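Local coordinates for sortase family protein (PDB 4D70) that probably acts as a class D sortase, a cysteine transpeptidase that cleaves sorting signals and joins surface proteins to the cell envelope of Clostridium perfringens, at residues N102-G107 with T164-T169; Y140-I145 with Y178-K183. All blocks are in the same frame, centred on the assembly; numbering follows the deposited sequence.

Interaction 1 of 2, residues N102-G107 with T164-T169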
loop_
_atom_site.group_PDB
_atom_site.type_symbol
_atom_site.label_atom_id
_atom_site.label_comp_id
_atom_site.label_asym_id
_atom_site.label_seq_id
_atom_site.Cartn_x
_atom_site.Cartn_y
_atom_site.Cartn_z
ATOM N N ASN A 102 -3.074 -10.582 3.534
ATOM C CA ASN A 102 -3.720 -9.402 2.964
ATOM C C ASN A 102 -2.815 -8.224 3.232
ATOM O O ASN A 102 -2.841 -7.646 4.284
ATOM C CB ASN A 102 -5.108 -9.299 3.582
ATOM C CG ASN A 102 -5.734 -7.919 3.475
ATOM O OD1 ASN A 102 -5.461 -7.188 2.546
ATOM N ND2 ASN A 102 -6.611 -7.585 4.404
ATOM N N PHE A 103 -2.032 -7.864 2.220
ATOM C CA PHE A 103 -1.103 -6.739 2.253
ATOM C C PHE A 103 -1.954 -5.458 2.269
ATOM O O PHE A 103 -2.593 -5.140 1.263
ATOM C CB PHE A 103 -0.231 -6.796 0.961
ATOM C CG PHE A 103 0.577 -5.559 0.702
ATOM C CD1 PHE A 103 1.484 -5.087 1.657
ATOM C CD2 PHE A 103 0.478 -4.880 -0.499
ATOM C CE1 PHE A 103 2.217 -3.942 1.419
ATOM C CE2 PHE A 103 1.200 -3.719 -0.729
ATOM C CZ PHE A 103 2.083 -3.256 0.224
ATOM N N SER A 104 -1.926 -4.757 3.400
ATOM C CA SER A 104 -2.783 -3.628 3.636
ATOM C C SER A 104 -2.073 -2.298 3.736
ATOM O O SER A 104 -1.027 -2.161 4.369
ATOM C CB SER A 104 -3.561 -3.821 4.915
ATOM O OG SER A 104 -4.375 -4.959 4.820
ATOM N N ILE A 105 -2.617 -1.319 3.031
ATOM C CA ILE A 105 -2.006 -0.003 2.947
ATOM C C ILE A 105 -2.988 1.075 3.289
ATOM O O ILE A 105 -4.210 0.948 3.041
ATOM C CB ILE A 105 -1.233 0.217 1.653
ATOM C CG1 ILE A 105 -2.061 0.132 0.400
ATOM C CG2 ILE A 105 -0.168 -0.875 1.588
ATOM C CD1 ILE A 105 -1.334 0.603 -0.855
ATOM N N ALA A 106 -2.473 2.156 3.862
ATOM C CA ALA A 106 -3.322 3.274 4.357
ATOM C C ALA A 106 -2.983 4.480 3.542
ATOM O O ALA A 106 -1.802 4.819 3.358
ATOM C CB ALA A 106 -3.033 3.556 5.819
ATOM N N GLY A 107 -4.002 5.120 3.027
ATOM C CA GLY A 107 -3.847 6.260 2.167
ATOM C C GLY A 107 -4.557 7.490 2.673
ATOM O O GLY A 107 -4.996 8.332 1.916
ATOM N N THR A 164 -3.932 -11.411 -1.135
ATOM C CA THR A 164 -4.750 -10.260 -1.443
ATOM C C THR A 164 -4.127 -9.033 -0.909
ATOM O O THR A 164 -3.073 -9.070 -0.281
ATOM C CB THR A 164 -6.177 -10.358 -0.813
ATOM O OG1 THR A 164 -6.087 -10.359 0.634
ATOM C CG2 THR A 164 -6.891 -11.575 -1.252
ATOM N N MET A 165 -4.707 -7.901 -1.293
ATOM C CA MET A 165 -4.256 -6.636 -0.793
ATOM C C MET A 165 -5.430 -5.730 -0.595
ATOM O O MET A 165 -6.521 -5.992 -1.087
ATOM C CB MET A 165 -3.196 -5.916 -1.658
ATOM C CG MET A 165 -3.666 -5.396 -2.993
ATOM S SD MET A 165 -2.456 -4.318 -3.770
ATOM C CE MET A 165 -2.573 -2.857 -2.752
ATOM N N THR A 166 -5.185 -4.663 0.187
ATOM C CA THR A 166 -6.258 -3.754 0.627
ATOM C C THR A 166 -5.714 -2.355 0.667
ATOM O O THR A 166 -4.607 -2.145 1.104
ATOM C CB THR A 166 -6.750 -4.104 2.071
ATOM O OG1 THR A 166 -7.282 -5.449 2.094
ATOM C CG2 THR A 166 -7.911 -3.158 2.548
ATOM N N ILE A 167 -6.494 -1.409 0.147
ATOM C CA ILE A 167 -6.190 0.029 0.267
ATOM C C ILE A 167 -7.299 0.682 1.054
ATOM O O ILE A 167 -8.451 0.492 0.751
ATOM C CB ILE A 167 -6.103 0.712 -1.110
ATOM C CG1 ILE A 167 -5.083 -0.017 -1.995
ATOM C CG2 ILE A 167 -5.750 2.192 -0.921
ATOM C CD1 ILE A 167 -4.725 0.672 -3.285
ATOM N N VAL A 168 -6.951 1.376 2.104
ATOM C CA VAL A 168 -7.900 2.088 2.945
ATOM C C VAL A 168 -7.722 3.606 2.820
ATOM O O VAL A 168 -6.635 4.127 3.099
ATOM C CB VAL A 168 -7.651 1.741 4.447
ATOM C CG1 VAL A 168 -8.708 2.393 5.363
ATOM C CG2 VAL A 168 -7.667 0.240 4.616
ATOM N N THR A 169 -8.781 4.290 2.418
ATOM C CA THR A 169 -8.831 5.759 2.373
ATOM C C THR A 169 -10.127 6.183 3.021
ATOM O O THR A 169 -10.869 5.348 3.527
ATOM C CB THR A 169 -8.769 6.299 0.922
ATOM O OG1 THR A 169 -9.801 5.697 0.096
ATOM C CG2 THR A 169 -7.456 6.023 0.293
HETATM O O HOH W 1 -7.884 -8.142 0.473
#
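The phenyl ring of Phe103 reaches Met165 obliquely, with CD2 4.0 Å from Met165 CB, the two side chains running alongside each other off the same face of the sheet. Around the rest of the ring stand Pro97, Ile75, Ile131 and the ring of His90, whose plane is inclined to it by about 30°. On the other side of the sheet the flat group is the amide of Asn102. Its CG is anti to the backbone N (chi1 161°), which carries the amide across to the neighbouring strand. There OD1 accepts a short hydrogen bond from Thr166 OG1, 2.6 Å away and tilted 22° from the carbonyl plane. At the nitrogen end, ND2 donates to the backbone oxygens of Val155 and Asn157, so the amide is gripped at both ends and its rotation is fixed. A water adds a weak bond to OD1 and connects it with Thr164 OG1 and Met165 O. Beside Phe103 and Met165, Ile105 CG1 packs 3.9 Å from Ile167 CG1, and its CD1 meets the bent tip of Met165 at CE.

Strands 102-106 and 164-169 run parallel, in register from Asn102–Thr164 to Ala106–Val168. Five backbone bonds link the segments; among them Thr166 N donates to Phe103 O (2.8 Å) and Gly107 N to Val168 O (2.8 Å). Both strands belong to the sortase β-barrel, and Thr166 to Thr169 begin a sequence resembling the TLxTC motif that ends in the catalytic cysteine of this family. Thr166 OG1 also receives a hydrogen bond from Lys181 NZ, so it accepts from the lysine while donating to Asn102; this relay would probably polarise the hydroxyl and strengthen its short bond to the amide oxygen.

Interaction 2 of 2, residues Y140-I145 with Y178-K183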
loop_
_atom_site.group_PDB
_atom_site.type_symbol
_atom_site.label_atom_id
_atom_site.label_comp_id
_atom_site.label_asym_id
_atom_site.label_seq_id
_atom_site.Cartn_x
_atom_site.Cartn_y
_atom_site.Cartn_z
ATOM N N TYR A 140 -1.773 -7.252 -8.753
ATOM C CA TYR A 140 -3.064 -7.516 -8.087
ATOM C C TYR A 140 -4.213 -6.939 -8.903
ATOM O O TYR A 140 -4.090 -5.875 -9.587
ATOM C CB TYR A 140 -3.079 -6.902 -6.678
ATOM C CG TYR A 140 -2.176 -7.504 -5.657
ATOM C CD1 TYR A 140 -0.902 -7.045 -5.497
ATOM C CD2 TYR A 140 -2.643 -8.433 -4.740
ATOM C CE1 TYR A 140 -0.079 -7.529 -4.491
ATOM C CE2 TYR A 140 -1.844 -8.931 -3.740
ATOM C CZ TYR A 140 -0.558 -8.463 -3.605
ATOM O OH TYR A 140 0.264 -8.967 -2.656
ATOM N N GLU A 141 -5.313 -7.656 -8.896
ATOM C CA GLU A 141 -6.494 -7.266 -9.613
ATOM C C GLU A 141 -7.644 -6.986 -8.625
ATOM O O GLU A 141 -8.055 -7.861 -7.887
ATOM C CB GLU A 141 -6.971 -8.372 -10.555
ATOM C CG GLU A 141 -8.112 -7.896 -11.435
ATOM C CD GLU A 141 -8.630 -9.033 -12.398
ATOM O OE1 GLU A 141 -8.140 -10.146 -12.276
ATOM O OE2 GLU A 141 -9.509 -8.834 -13.272
ATOM N N ILE A 142 -8.203 -5.790 -8.713
ATOM C CA ILE A 142 -9.295 -5.371 -7.866
ATOM C C ILE A 142 -10.512 -6.194 -8.046
ATOM O O ILE A 142 -11.009 -6.466 -9.209
ATOM C CB ILE A 142 -9.638 -3.863 -8.111
ATOM C CG1 ILE A 142 -8.417 -2.993 -7.830
ATOM C CG2 ILE A 142 -10.859 -3.412 -7.311
ATOM C CD1 ILE A 142 -8.718 -1.502 -8.146
ATOM N N ASN A 143 -10.977 -6.734 -6.919
ATOM C CA ASN A 143 -12.169 -7.562 -7.008
ATOM C C ASN A 143 -13.271 -7.184 -6.017
ATOM O O ASN A 143 -14.321 -7.771 -6.063
ATOM C CB ASN A 143 -11.880 -9.036 -6.830
ATOM C CG ASN A 143 -11.272 -9.337 -5.469
ATOM O OD1 ASN A 143 -10.777 -8.468 -4.751
ATOM N ND2 ASN A 143 -11.219 -10.614 -5.172
ATOM N N GLU A 144 -13.056 -6.162 -5.230
ATOM C CA GLU A 144 -14.036 -5.696 -4.263
ATOM C C GLU A 144 -13.780 -4.237 -3.929
ATOM O O GLU A 144 -12.628 -3.822 -3.717
ATOM C CB GLU A 144 -13.931 -6.632 -2.992
ATOM C CG GLU A 144 -14.717 -6.131 -1.802
ATOM C CD GLU A 144 -14.866 -7.201 -0.713
ATOM O OE1 GLU A 144 -13.956 -8.009 -0.620
ATOM O OE2 GLU A 144 -15.961 -7.280 -0.078
ATOM N N ILE A 145 -14.849 -3.452 -3.905
ATOM C CA ILE A 145 -14.857 -2.055 -3.498
ATOM C C ILE A 145 -16.030 -1.809 -2.580
ATOM O O ILE A 145 -17.160 -2.133 -2.917
ATOM C CB ILE A 145 -14.963 -1.114 -4.695
ATOM C CG1 ILE A 145 -13.801 -1.370 -5.635
ATOM C CG2 ILE A 145 -14.850 0.337 -4.283
ATOM C CD1 ILE A 145 -13.961 -0.679 -6.975
ATOM N N TYR A 178 -13.206 4.097 2.672
ATOM C CA TYR A 178 -13.394 3.575 1.326
ATOM C C TYR A 178 -12.316 2.499 1.189
ATOM O O TYR A 178 -11.112 2.750 1.424
ATOM C CB TYR A 178 -13.175 4.696 0.320
ATOM C CG TYR A 178 -13.539 4.346 -1.111
ATOM C CD1 TYR A 178 -14.818 4.564 -1.581
ATOM C CD2 TYR A 178 -12.593 3.885 -2.000
ATOM C CE1 TYR A 178 -15.154 4.284 -2.894
ATOM C CE2 TYR A 178 -12.934 3.571 -3.338
ATOM C CZ TYR A 178 -14.177 3.800 -3.771
ATOM O OH TYR A 178 -14.503 3.512 -5.069
ATOM N N ILE A 179 -12.751 1.307 0.856
ATOM C CA ILE A 179 -11.926 0.102 0.812
ATOM C C ILE A 179 -11.838 -0.454 -0.602
ATOM O O ILE A 179 -12.821 -0.767 -1.215
ATOM C CB ILE A 179 -12.532 -0.974 1.722
ATOM C CG1 ILE A 179 -12.886 -0.399 3.135
ATOM C CG2 ILE A 179 -11.606 -2.172 1.826
ATOM C CD1 ILE A 179 -11.724 0.229 3.865
ATOM N N VAL A 180 -10.622 -0.693 -1.064
ATOM C CA VAL A 180 -10.351 -1.364 -2.314
ATOM C C VAL A 180 -9.575 -2.629 -1.974
ATOM O O VAL A 180 -8.512 -2.536 -1.357
ATOM C CB VAL A 180 -9.522 -0.448 -3.215
ATOM C CG1 VAL A 180 -9.177 -1.144 -4.514
ATOM C CG2 VAL A 180 -10.299 0.823 -3.571
ATOM N N LYS A 181 -10.088 -3.768 -2.412
ATOM C CA LYS A 181 -9.418 -5.049 -2.265
ATOM C C LYS A 181 -9.109 -5.637 -3.621
ATOM O O LYS A 181 -9.868 -5.429 -4.608
ATOM C CB LYS A 181 -10.282 -6.023 -1.446
ATOM C CG LYS A 181 -10.350 -5.557 0.062
ATOM C CD LYS A 181 -11.021 -6.611 0.948
ATOM C CE LYS A 181 -10.884 -6.328 2.453
ATOM N NZ LYS A 181 -9.550 -6.749 2.981
ATOM N N ALA A 182 -8.033 -6.406 -3.669
ATOM C CA ALA A 182 -7.521 -6.910 -4.919
ATOM C C ALA A 182 -6.836 -8.256 -4.600
ATOM O O ALA A 182 -6.304 -8.463 -3.498
ATOM C CB ALA A 182 -6.545 -5.915 -5.508
ATOM N N LYS A 183 -6.892 -9.159 -5.568
ATOM C CA LYS A 183 -6.306 -10.472 -5.448
ATOM C C LYS A 183 -5.078 -10.592 -6.355
ATOM O O LYS A 183 -5.051 -10.034 -7.450
ATOM C CB LYS A 183 -7.321 -11.545 -5.860
ATOM C CG LYS A 183 -7.791 -11.368 -7.316
ATOM C CD LYS A 183 -8.741 -12.454 -7.882
ATOM C CE LYS A 183 -8.923 -12.240 -9.409
ATOM N NZ LYS A 183 -9.909 -13.191 -9.995
#
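A classic β-bulge interrupts the antiparallel pairing of strands 140-145 and 178-183, where Asn143 and Glu144 together face Lys181. Lys181 O accepts Asn143 N at 2.9 Å and, more weakly, Glu144 N at 3.3 Å, so one carbonyl serves two successive amides. Lys181 N returns an almost straight bond to Glu144 O (2.9 Å, 176° at the hydrogen). Before the bulge, Glu141 and Lys183 form a hydrogen-bonded pair, while Ile142 and Ala182 approach to 3.8 Å between their CA atoms. The segment axes stand 128° apart, far from strictly antiparallel, as strand 140-145 bends at the bulge in the wall of the sortase β-barrel.

On the face that carries Ile142, Val180 and Ala182, Ile142 CD1 rests 3.7 Å from Val180 CG1. Beside them Tyr140 CB meets Ala182 CB at 3.8 Å; Ile129 and Met165 continue this apolar layer. The Tyr140 hydroxyl is hydrogen-bonded to Gly98 N. Farther along, Ile145 CG2, anti to the backbone N, reaches obliquely over to the phenol end of Tyr178. On the opposite face Glu144 and Lys181 run alongside each other, touching through Glu144 OE1 and Lys181 CD at 3.6 Å. Beyond that point the lysine bends at its last torsion (chi4 -80°), and its NZ has its partners in Val155 O and Thr166.

Overall arrangement
The centres of interactions 1 and 2 lie about 9 Å apart in one mixed, curled sheet, within the sortase domain. Strand 163-171 joins them: it pairs in parallel with strand 101-109 in interaction 1 and antiparallel with strand 176-184, which in turn pairs with strand 137-148 in interaction 2. The four strands therefore stand side by side in the order 137-148, 176-184, 163-171, 101-109, although along the chain the segments of the two contacts alternate. Ile167 N to Val180 O is a probable backbone bond between them. Interaction 1 lies in the buried part of the barrel wall, and interaction 2 is the neighbouring, partly exposed part of the same wall.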